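Local coordinates for B-agarase (Saccharophagus degradans, PDB 4BQ2), which hydrolyses the beta-1,4-galactosidic linkages of agarose as an exo-acting beta-agarase of glycoside hydrolase family 50, at residues 377-380 against 381-385; 387-391 against 392-396; 400-403 against 404-408; 719-722 against 723-727. All blocks are in the same frame, centred on the assembly; numbering follows the deposited sequence. Where two conformers were deposited one is given.

Interaction 1: residues 377-380 against 381-385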
loop_
_atom_site.group_PDB
_atom_site.type_symbol
_atom_site.label_atom_id
_atom_site.label_comp_id
_atom_site.label_asym_id
_atom_site.label_seq_id
_atom_site.Cartn_x
_atom_site.Cartn_y
_atom_site.Cartn_z
ATOM N N SER A 377 -17.415 9.723 7.605
ATOM C CA SER A 377 -16.793 8.559 8.228
ATOM C C SER A 377 -17.846 7.672 8.885
ATOM O O SER A 377 -18.286 7.931 10.019
ATOM C CB SER A 377 -15.721 8.975 9.264
ATOM O OG SER A 377 -15.204 7.784 9.858
ATOM N N PHE A 378 -18.250 6.627 8.174
ATOM C CA PHE A 378 -19.165 5.639 8.731
ATOM C C PHE A 378 -18.558 4.914 9.950
ATOM O O PHE A 378 -19.261 4.649 10.936
ATOM C CB PHE A 378 -19.608 4.654 7.656
ATOM C CG PHE A 378 -20.558 5.261 6.665
ATOM C CD1 PHE A 378 -21.929 5.334 6.952
ATOM C CD2 PHE A 378 -20.088 5.776 5.455
ATOM C CE1 PHE A 378 -22.804 5.917 6.026
ATOM C CE2 PHE A 378 -20.961 6.348 4.539
ATOM C CZ PHE A 378 -22.311 6.420 4.830
ATOM N N TYR A 379 -17.265 4.613 9.884
ATOM C CA TYR A 379 -16.572 3.992 11.041
ATOM C C TYR A 379 -16.719 4.865 12.303
ATOM O O TYR A 379 -17.095 4.379 13.371
ATOM C CB TYR A 379 -15.081 3.727 10.711
ATOM C CG TYR A 379 -14.310 3.026 11.811
ATOM C CD1 TYR A 379 -14.321 1.645 11.924
ATOM C CD2 TYR A 379 -13.563 3.754 12.742
ATOM C CE1 TYR A 379 -13.618 0.996 12.931
ATOM C CE2 TYR A 379 -12.857 3.113 13.759
ATOM C CZ TYR A 379 -12.897 1.734 13.846
ATOM O OH TYR A 379 -12.199 1.104 14.849
ATOM N N SER A 380 -16.424 6.152 12.181
ATOM C CA SER A 380 -16.566 7.075 13.319
ATOM C C SER A 380 -18.016 7.098 13.849
ATOM O O SER A 380 -18.251 7.021 15.081
ATOM C CB SER A 380 -16.091 8.476 12.929
ATOM O OG SER A 380 -16.010 9.315 14.068
ATOM N N ALA A 381 -18.979 7.127 12.922
ATOM C CA ALA A 381 -20.393 7.097 13.275
ATOM C C ALA A 381 -20.696 5.804 14.029
ATOM O O ALA A 381 -21.393 5.822 15.023
ATOM C CB ALA A 381 -21.272 7.252 12.016
ATOM N N ASN A 382 -20.128 4.687 13.588
ATOM C CA ASN A 382 -20.372 3.417 14.265
ATOM C C ASN A 382 -19.746 3.377 15.664
ATOM O O ASN A 382 -20.276 2.710 16.552
ATOM C CB ASN A 382 -19.917 2.221 13.388
ATOM C CG ASN A 382 -20.806 2.021 12.159
ATOM O OD1 ASN A 382 -22.013 2.332 12.192
ATOM N ND2 ASN A 382 -20.221 1.520 11.060
ATOM N N LEU A 383 -18.614 4.063 15.859
ATOM C CA LEU A 383 -18.087 4.200 17.217
ATOM C C LEU A 383 -19.132 4.904 18.109
ATOM O O LEU A 383 -19.392 4.461 19.222
ATOM C CB LEU A 383 -16.786 4.984 17.245
ATOM C CG LEU A 383 -15.605 4.349 16.488
ATOM C CD1 LEU A 383 -14.387 5.222 16.699
ATOM C CD2 LEU A 383 -15.336 2.919 16.954
ATOM N N GLU A 384 -19.745 5.978 17.609
ATOM C CA GLU A 384 -20.772 6.640 18.425
ATOM C C GLU A 384 -21.955 5.704 18.644
ATOM O O GLU A 384 -22.467 5.576 19.785
ATOM C CB GLU A 384 -21.235 7.967 17.831
ATOM C CG GLU A 384 -22.134 8.738 18.803
ATOM C CD GLU A 384 -22.517 10.112 18.301
ATOM O OE1 GLU A 384 -21.816 10.681 17.447
ATOM O OE2 GLU A 384 -23.544 10.625 18.771
ATOM N N ARG A 385 -22.366 5.000 17.587
ATOM C CA ARG A 385 -23.471 4.044 17.730
ATOM C C ARG A 385 -23.174 2.991 18.771
ATOM O O ARG A 385 -24.057 2.641 19.559
ATOM C CB ARG A 385 -23.776 3.326 16.411
ATOM C CG ARG A 385 -24.477 4.209 15.372
ATOM C CD ARG A 385 -24.772 3.352 14.136
ATOM N NE ARG A 385 -25.652 4.017 13.180
ATOM C CZ ARG A 385 -25.326 4.407 11.947
ATOM N NH1 ARG A 385 -24.105 4.233 11.467
ATOM N NH2 ARG A 385 -26.245 4.988 11.175
#
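A381 N donates to S377 O at 3.1 Å, the first i-to-i+4 bond of helix 378-387, whose N-cap is S377. The cap bond itself comes from the serine side chain: S377 OG accepts from S380 N at 3.1 Å with an N-H...O angle of 161°, and a further hydrogen bond joins this OG to S294 OG. Beyond the cap the helical bonding simply continues, with N382 N on F378 O at 2.8 Å, then L383 N on Y379 O and E384 N on S380 O.

Most polar side chains also have partners outside the helix. N382 CG sits beside its backbone N (chi1 -70°), which lays the amide back along the helix, N382 CG 3.3 Å from F378 O. Its ND2 is bonded instead to V723 O and F207 O, while OD1 accepts from R385 NH1 at 2.9 Å. With both ends engaged, the amide cannot easily flip. S380 OG and E384 OE1 both bind H358, one at ND1 and the other at NE2, so a single imidazole spans one helical turn. Y379 OH is hydrogen-bonded to W399 NE1 and weakly to D725 OD1, and L383 crosses the ring obliquely, L383 CD1 3.9 Å from Y379 CE2.

Interaction 2: residues 387-391 against 392-396; sequences YGETY and PGSYL
The Y391 ring carries S394 CB on one face, a CH-pi contact at the type II turn Y391-S394 that leads into helix 394-410. CB stands 3.4 Å from the ring centroid and only 6° off the normal; Y391 OH is held by D397 OD2 of the helix's first turn. The Y395 ring has G393 C over one face, toward the rim, and is met at its edge by G388 O and E389 CG, which lie in its plane; E389 OE2 comes within 3.4 Å of Y395 CE1. The glutamate runs alongside this tyrosine, its carboxylate turned 34° from the ring.

S394 N closes the turn on Y391 O at 3.0 Å, from above the carbonyl plane. G393, at the third turn position and N-cap of the helix, has the positive phi that a type II turn needs there. Its N donates to E389 OE2 at 3.1 Å, entering on the anti side of the carboxylate. The negative group thus sits close to the start of the helix, where the helix dipole would probably help to stabilise its charge.

Farther back, Y387 CB packs on Y395 CB. S394 OG, set between its backbone N and carbonyl carbon (chi1 72°), turns to the incoming loop and accepts from T390 N at 2.7 Å. A water 2.7 Å from the same S394 OG donates to G388 O at 2.9 Å.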
loop_
_atom_site.group_PDB
_atom_site.type_symbol
_atom_site.label_atom_id
_atom_site.label_comp_id
_atom_site.label_asym_id
_atom_site.label_seq_id
_atom_site.Cartn_x
_atom_site.Cartn_y
_atom_site.Cartn_z
ATOM N N TYR A 387 -20.731 2.973 21.347
ATOM C CA TYR A 387 -20.276 3.357 22.677
ATOM C C TYR A 387 -21.058 4.491 23.275
ATOM O O TYR A 387 -20.933 4.751 24.477
ATOM C CB TYR A 387 -18.761 3.674 22.684
ATOM C CG TYR A 387 -17.900 2.495 22.255
ATOM C CD1 TYR A 387 -18.071 1.241 22.823
ATOM C CD2 TYR A 387 -16.901 2.646 21.298
ATOM C CE1 TYR A 387 -17.286 0.149 22.439
ATOM C CE2 TYR A 387 -16.114 1.559 20.895
ATOM C CZ TYR A 387 -16.313 0.315 21.496
ATOM O OH TYR A 387 -15.543 -0.746 21.141
ATOM N N GLY A 388 -21.866 5.150 22.436
ATOM C CA GLY A 388 -22.699 6.270 22.844
ATOM C C GLY A 388 -21.851 7.392 23.419
ATOM O O GLY A 388 -20.635 7.450 23.178
ATOM N N GLU A 389 -22.490 8.264 24.205
ATOM C CA GLU A 389 -21.796 9.367 24.886
ATOM C C GLU A 389 -22.032 9.470 26.402
ATOM O O GLU A 389 -23.171 9.636 26.849
ATOM C CB GLU A 389 -22.151 10.686 24.225
ATOM C CG GLU A 389 -21.618 10.791 22.821
ATOM C CD GLU A 389 -21.726 12.193 22.297
ATOM O OE1 GLU A 389 -22.836 12.752 22.373
ATOM O OE2 GLU A 389 -20.714 12.753 21.835
ATOM N N THR A 390 -20.957 9.349 27.179
ATOM C CA THR A 390 -20.980 9.606 28.630
ATOM C C THR A 390 -20.511 11.030 28.921
ATOM O O THR A 390 -20.586 11.522 30.072
ATOM C CB THR A 390 -20.136 8.560 29.395
ATOM O OG1 THR A 390 -20.873 7.331 29.430
ATOM C CG2 THR A 390 -19.890 8.979 30.836
ATOM N N TYR A 391 -19.996 11.663 27.869
ATOM C CA TYR A 391 -19.710 13.097 27.773
ATOM C C TYR A 391 -19.422 13.290 26.266
ATOM O O TYR A 391 -19.327 12.280 25.544
ATOM C CB TYR A 391 -18.511 13.516 28.675
ATOM C CG TYR A 391 -17.283 12.663 28.497
ATOM C CD1 TYR A 391 -16.338 12.944 27.494
ATOM C CD2 TYR A 391 -17.089 11.541 29.294
ATOM C CE1 TYR A 391 -15.221 12.133 27.334
ATOM C CE2 TYR A 391 -15.977 10.726 29.145
ATOM C CZ TYR A 391 -15.066 11.018 28.159
ATOM O OH TYR A 391 -14.001 10.188 28.036
ATOM N N PRO A 392 -19.314 14.547 25.770
ATOM C CA PRO A 392 -19.020 14.810 24.349
ATOM C C PRO A 392 -17.734 14.167 23.799
ATOM O O PRO A 392 -16.626 14.396 24.318
ATOM C CB PRO A 392 -18.919 16.342 24.290
ATOM C CG PRO A 392 -19.853 16.789 25.358
ATOM C CD PRO A 392 -19.668 15.787 26.475
ATOM N N GLY A 393 -17.857 13.358 22.743
ATOM C CA GLY A 393 -16.655 12.725 22.225
ATOM C C GLY A 393 -16.232 11.498 23.048
ATOM O O GLY A 393 -15.191 10.875 22.752
ATOM N N SER A 394 -17.037 11.107 24.038
ATOM C CA SER A 394 -16.626 10.005 24.893
ATOM C C SER A 394 -16.382 8.703 24.117
ATOM O O SER A 394 -15.526 7.931 24.531
ATOM C CB SER A 394 -17.571 9.757 26.069
ATOM O OG SER A 394 -18.777 9.182 25.632
ATOM N N TYR A 395 -17.100 8.468 23.010
ATOM C CA TYR A 395 -16.862 7.233 22.191
ATOM C C TYR A 395 -15.418 7.152 21.650
ATOM O O TYR A 395 -14.921 6.063 21.369
ATOM C CB TYR A 395 -17.871 7.070 21.027
ATOM C CG TYR A 395 -17.990 8.329 20.212
ATOM C CD1 TYR A 395 -18.885 9.327 20.591
ATOM C CD2 TYR A 395 -17.188 8.545 19.092
ATOM C CE1 TYR A 395 -18.967 10.528 19.887
ATOM C CE2 TYR A 395 -17.291 9.736 18.367
ATOM C CZ TYR A 395 -18.173 10.708 18.781
ATOM O OH TYR A 395 -18.287 11.889 18.100
ATOM N N LEU A 396 -14.773 8.306 21.484
ATOM C CA LEU A 396 -13.355 8.331 21.026
ATOM C C LEU A 396 -12.434 7.847 22.134
ATOM O O LEU A 396 -11.516 7.066 21.889
ATOM C CB LEU A 396 -12.930 9.727 20.564
ATOM C CG LEU A 396 -13.815 10.273 19.459
ATOM C CD1 LEU A 396 -13.543 11.760 19.319
ATOM C CD2 LEU A 396 -13.540 9.540 18.139
HETATM O O HOH W 1 -18.605 6.586 25.100
#

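Interaction 3: residues 400-403 against 404-408; sequences REVT and VDRML
V402 and R406 make a contact between successive turns within helix 394-410, on a largely buried part of the helix that faces the loop carrying D725 and Y701. V402 CG1, anti to its own backbone N (chi1 168°), lies over one face of the R406 guanidinium. It stands 3.7 Å above the plane and toward the rim, its nearest atom being R406 NE, so the methyl covers that face while the polar edge remains available for bonding. R406 reaches away in extended form from CG to NE: NE forms a salt bridge with E232 OE2, and NH1 one with D725 OD1 as well as a hydrogen bond to Y701 OH.

One residue on, M407 runs alongside T403. Bends at chi2 (-49°) and chi3 curl the thioether back, bringing M407 CE to 4.0 Å from T403 CG2 and M407 CG to 3.2 Å from T403 O. The threonine hydroxyl, OG1, is bonded to W399 O and to Y701 OH.

Regular helical bonds underlie all this, from V404 N to R400 O at 3.0 Å through R406 N to V402 O at 2.7 Å and M407 N to T403 O.

Toward solvent, the carboxylates of E401 and D405 point the same way, with E401 OE2 4.3 Å from D405 OD2. Their mutual repulsion is probably eased by R428, which forms a salt bridge with D405 OD1. On the buried side the balance is different: R406 meets two acids there, and its positive charge is probably well compensated, with V402 shielding one face of the cation.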
loop_
_atom_site.group_PDB
_atom_site.type_symbol
_atom_site.label_atom_id
_atom_site.label_comp_id
_atom_site.label_asym_id
_atom_site.label_seq_id
_atom_site.Cartn_x
_atom_site.Cartn_y
_atom_site.Cartn_z
ATOM N N ARG A 400 -10.218 4.427 22.037
ATOM C CA ARG A 400 -8.776 4.349 22.347
ATOM C C ARG A 400 -8.469 3.287 23.416
ATOM O O ARG A 400 -7.510 2.515 23.286
ATOM C CB ARG A 400 -8.201 5.735 22.706
ATOM C CG ARG A 400 -8.331 6.748 21.560
ATOM C CD ARG A 400 -7.543 8.039 21.778
ATOM N NE ARG A 400 -8.282 9.184 21.248
ATOM C CZ ARG A 400 -8.877 10.105 22.002
ATOM N NH1 ARG A 400 -8.780 10.051 23.325
ATOM N NH2 ARG A 400 -9.538 11.094 21.440
ATOM N N GLU A 401 -9.307 3.226 24.452
ATOM C CA GLU A 401 -9.120 2.242 25.521
ATOM C C GLU A 401 -9.313 0.827 25.012
ATOM O O GLU A 401 -8.481 -0.038 25.268
ATOM C CB GLU A 401 -10.070 2.493 26.700
ATOM C CG GLU A 401 -9.878 1.442 27.789
ATOM C CD GLU A 401 -10.651 1.758 29.049
ATOM O OE1 GLU A 401 -10.387 2.813 29.645
ATOM O OE2 GLU A 401 -11.506 0.937 29.432
ATOM N N VAL A 402 -10.417 0.590 24.290
ATOM C CA VAL A 402 -10.669 -0.718 23.694
ATOM C C VAL A 402 -9.558 -1.087 22.685
ATOM O O VAL A 402 -9.165 -2.235 22.599
ATOM C CB VAL A 402 -12.063 -0.714 22.969
ATOM C CG1 VAL A 402 -12.243 -1.939 22.096
ATOM C CG2 VAL A 402 -13.196 -0.629 24.004
ATOM N N THR A 403 -9.081 -0.122 21.900
ATOM C CA THR A 403 -8.003 -0.395 20.934
ATOM C C THR A 403 -6.735 -0.916 21.651
ATOM O O THR A 403 -6.161 -1.923 21.264
ATOM C CB THR A 403 -7.695 0.872 20.105
ATOM O OG1 THR A 403 -8.824 1.104 19.236
ATOM C CG2 THR A 403 -6.398 0.727 19.275
ATOM N N VAL A 404 -6.300 -0.214 22.684
ATOM C CA VAL A 404 -5.141 -0.686 23.470
ATOM C C VAL A 404 -5.445 -2.075 24.086
ATOM O O VAL A 404 -4.627 -3.003 24.000
ATOM C CB VAL A 404 -4.711 0.344 24.574
ATOM C CG1 VAL A 404 -3.611 -0.212 25.447
ATOM C CG2 VAL A 404 -4.214 1.627 23.942
ATOM N N ASP A 405 -6.641 -2.243 24.647
ATOM C CA ASP A 405 -7.017 -3.550 25.235
ATOM C C ASP A 405 -6.984 -4.658 24.176
ATOM O O ASP A 405 -6.553 -5.767 24.466
ATOM C CB ASP A 405 -8.417 -3.496 25.868
ATOM C CG ASP A 405 -8.433 -2.752 27.219
ATOM O OD1 ASP A 405 -7.338 -2.379 27.769
ATOM O OD2 ASP A 405 -9.543 -2.539 27.740
ATOM N N ARG A 406 -7.468 -4.359 22.962
ATOM C CA ARG A 406 -7.405 -5.337 21.861
ATOM C C ARG A 406 -5.949 -5.662 21.560
ATOM O O ARG A 406 -5.590 -6.814 21.479
ATOM C CB ARG A 406 -8.012 -4.766 20.580
ATOM C CG ARG A 406 -9.533 -4.689 20.604
ATOM C CD ARG A 406 -10.040 -3.762 19.514
ATOM N NE ARG A 406 -11.448 -4.048 19.189
ATOM C CZ ARG A 406 -12.201 -3.306 18.391
ATOM N NH1 ARG A 406 -11.704 -2.208 17.776
ATOM N NH2 ARG A 406 -13.465 -3.670 18.208
ATOM N N MET A 407 -5.134 -4.638 21.325
ATOM C CA MET A 407 -3.723 -4.884 20.924
ATOM C C MET A 407 -3.027 -5.808 21.914
ATOM O O MET A 407 -2.366 -6.782 21.519
ATOM C CB MET A 407 -2.953 -3.571 20.785
ATOM C CG MET A 407 -3.500 -2.660 19.680
ATOM S SD MET A 407 -3.751 -3.486 18.095
ATOM C CE MET A 407 -5.250 -2.676 17.512
ATOM N N LEU A 408 -3.190 -5.505 23.201
ATOM C CA LEU A 408 -2.648 -6.351 24.283
ATOM C C LEU A 408 -3.235 -7.765 24.310
ATOM O O LEU A 408 -2.498 -8.758 24.473
ATOM C CB LEU A 408 -2.806 -5.662 25.655
ATOM C CG LEU A 408 -2.040 -4.354 25.802
ATOM C CD1 LEU A 408 -2.421 -3.717 27.126
ATOM C CD2 LEU A 408 -0.536 -4.617 25.718
#

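Interaction 4: residues 719-722 against 723-727; sequences GFVD and VTDTP
D722 and D725 open and close a type I turn, D725 N donating to D722 O at 3.0 Å. D722 N returns a bond to T726 O, also at 3.0 Å, and D725 has left-handed backbone angles. Together these give the pattern of a short hairpin with a type I turn and a G1 bulge, in the loop between strand 693-699 and helix 729-739. Just outside it V721 and P727 form a single beta bridge.

Side-chain bonds centre on D722 OD1. The carboxylate sits between its backbone N and carbonyl carbon (chi1 75°), which curls it over the turn. T724 OG1 donates at 2.6 Å to D722 OD1 on its syn lone pair; T724 N, at 3.0 Å, makes an Asx turn, and T726 N adds a third bond at 3.1 Å. The two amides approach OD1 from opposite sides of the carboxylate plane, each well out of it. A water donates to D722 OD2 at 3.0 Å and also to T724 OG1.

Apolar contact is slight, with V721 CG1 4.1 Å from P727 CG.

Three donors on one oxygen tie the carboxylate to the turn and fix its rotation, which presents the second oxygen, OD2, to H660 NE2.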
loop_
_atom_site.group_PDB
_atom_site.type_symbol
_atom_site.label_atom_id
_atom_site.label_comp_id
_atom_site.label_asym_id
_atom_site.label_seq_id
_atom_site.Cartn_x
_atom_site.Cartn_y
_atom_site.Cartn_z
ATOM N N GLY A 719 -8.403 -4.411 6.894
ATOM C CA GLY A 719 -8.559 -4.155 8.340
ATOM C C GLY A 719 -8.441 -5.405 9.194
ATOM O O GLY A 719 -8.711 -6.517 8.721
ATOM N N PHE A 720 -8.005 -5.216 10.441
ATOM C CA PHE A 720 -8.317 -6.177 11.512
ATOM C C PHE A 720 -9.761 -5.990 12.003
ATOM O O PHE A 720 -10.329 -6.891 12.595
ATOM C CB PHE A 720 -7.305 -6.055 12.672
ATOM C CG PHE A 720 -6.166 -7.024 12.564
ATOM C CD1 PHE A 720 -5.318 -7.001 11.463
ATOM C CD2 PHE A 720 -5.973 -8.000 13.550
ATOM C CE1 PHE A 720 -4.255 -7.910 11.369
ATOM C CE2 PHE A 720 -4.930 -8.910 13.447
ATOM C CZ PHE A 720 -4.066 -8.875 12.355
ATOM N N VAL A 721 -10.343 -4.833 11.730
ATOM C CA VAL A 721 -11.784 -4.610 12.021
ATOM C C VAL A 721 -12.465 -4.088 10.784
ATOM O O VAL A 721 -11.821 -3.449 9.947
ATOM C CB VAL A 721 -12.015 -3.624 13.209
ATOM C CG1 VAL A 721 -11.349 -4.138 14.502
ATOM C CG2 VAL A 721 -11.543 -2.195 12.893
ATOM N N ASP A 722 -13.781 -4.299 10.685
ATOM C CA ASP A 722 -14.532 -3.769 9.554
ATOM C C ASP A 722 -15.129 -2.365 9.841
ATOM O O ASP A 722 -14.786 -1.734 10.859
ATOM C CB ASP A 722 -15.561 -4.827 9.100
ATOM C CG ASP A 722 -16.762 -4.945 10.019
ATOM O OD1 ASP A 722 -16.888 -4.205 11.044
ATOM O OD2 ASP A 722 -17.641 -5.795 9.665
ATOM N N VAL A 723 -15.987 -1.859 8.950
ATOM C CA VAL A 723 -16.538 -0.492 9.081
ATOM C C VAL A 723 -17.411 -0.322 10.338
ATOM O O VAL A 723 -17.609 0.802 10.818
ATOM C CB VAL A 723 -17.309 -0.081 7.796
ATOM C CG1 VAL A 723 -18.577 -0.899 7.673
ATOM C CG2 VAL A 723 -17.613 1.416 7.758
ATOM N N THR A 724 -17.934 -1.425 10.873
ATOM C CA THR A 724 -18.728 -1.397 12.103
ATOM C C THR A 724 -17.886 -1.526 13.390
ATOM O O THR A 724 -18.445 -1.676 14.515
ATOM C CB THR A 724 -19.812 -2.488 12.088
ATOM O OG1 THR A 724 -19.201 -3.767 12.236
ATOM C CG2 THR A 724 -20.604 -2.454 10.775
ATOM N N ASP A 725 -16.558 -1.492 13.219
ATOM C CA ASP A 725 -15.606 -1.693 14.331
ATOM C C ASP A 725 -15.684 -3.113 14.898
ATOM O O ASP A 725 -15.486 -3.336 16.093
ATOM C CB ASP A 725 -15.823 -0.642 15.424
ATOM C CG ASP A 725 -14.734 -0.654 16.456
ATOM O OD1 ASP A 725 -13.531 -0.728 16.074
ATOM O OD2 ASP A 725 -15.106 -0.602 17.651
ATOM N N THR A 726 -16.011 -4.078 14.046
ATOM C CA THR A 726 -16.089 -5.478 14.497
ATOM C C THR A 726 -14.856 -6.213 14.005
ATOM O O THR A 726 -14.578 -6.202 12.799
ATOM C CB THR A 726 -17.357 -6.202 13.962
ATOM O OG1 THR A 726 -18.520 -5.485 14.414
ATOM C CG2 THR A 726 -17.453 -7.646 14.505
ATOM N N PRO A 727 -14.146 -6.888 14.917
ATOM C CA PRO A 727 -12.917 -7.561 14.486
ATOM C C PRO A 727 -13.192 -8.715 13.542
ATOM O O PRO A 727 -14.171 -9.427 13.721
ATOM C CB PRO A 727 -12.369 -8.133 15.778
ATOM C CG PRO A 727 -12.843 -7.156 16.819
ATOM C CD PRO A 727 -14.259 -6.849 16.384
HETATM O O HOH W 2 -19.739 -6.490 11.653
#

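Overall arrangement
Interactions 1, 3 and 4 are mostly buried; interaction 2, the connection between helices 378-387 and 394-410, is the one with several exposed residues. Interactions 2 and 3 share helix 394-410, at its start and its middle, while interaction 1 is the start of the helix before it. Interactions 1, 3 and 4 converge on D725 of interaction 4, whose OD2 also forms a salt bridge with K386 of helix 378-387. The chemistry follows position. Interaction 3 is regular helix throughout and interaction 1 adds one side-chain cap, whereas the irregular turns of 2 and 4 depend most on side-chain oxygens, S394 OG, E389 OE2 and D722 OD1, to engage backbone amides.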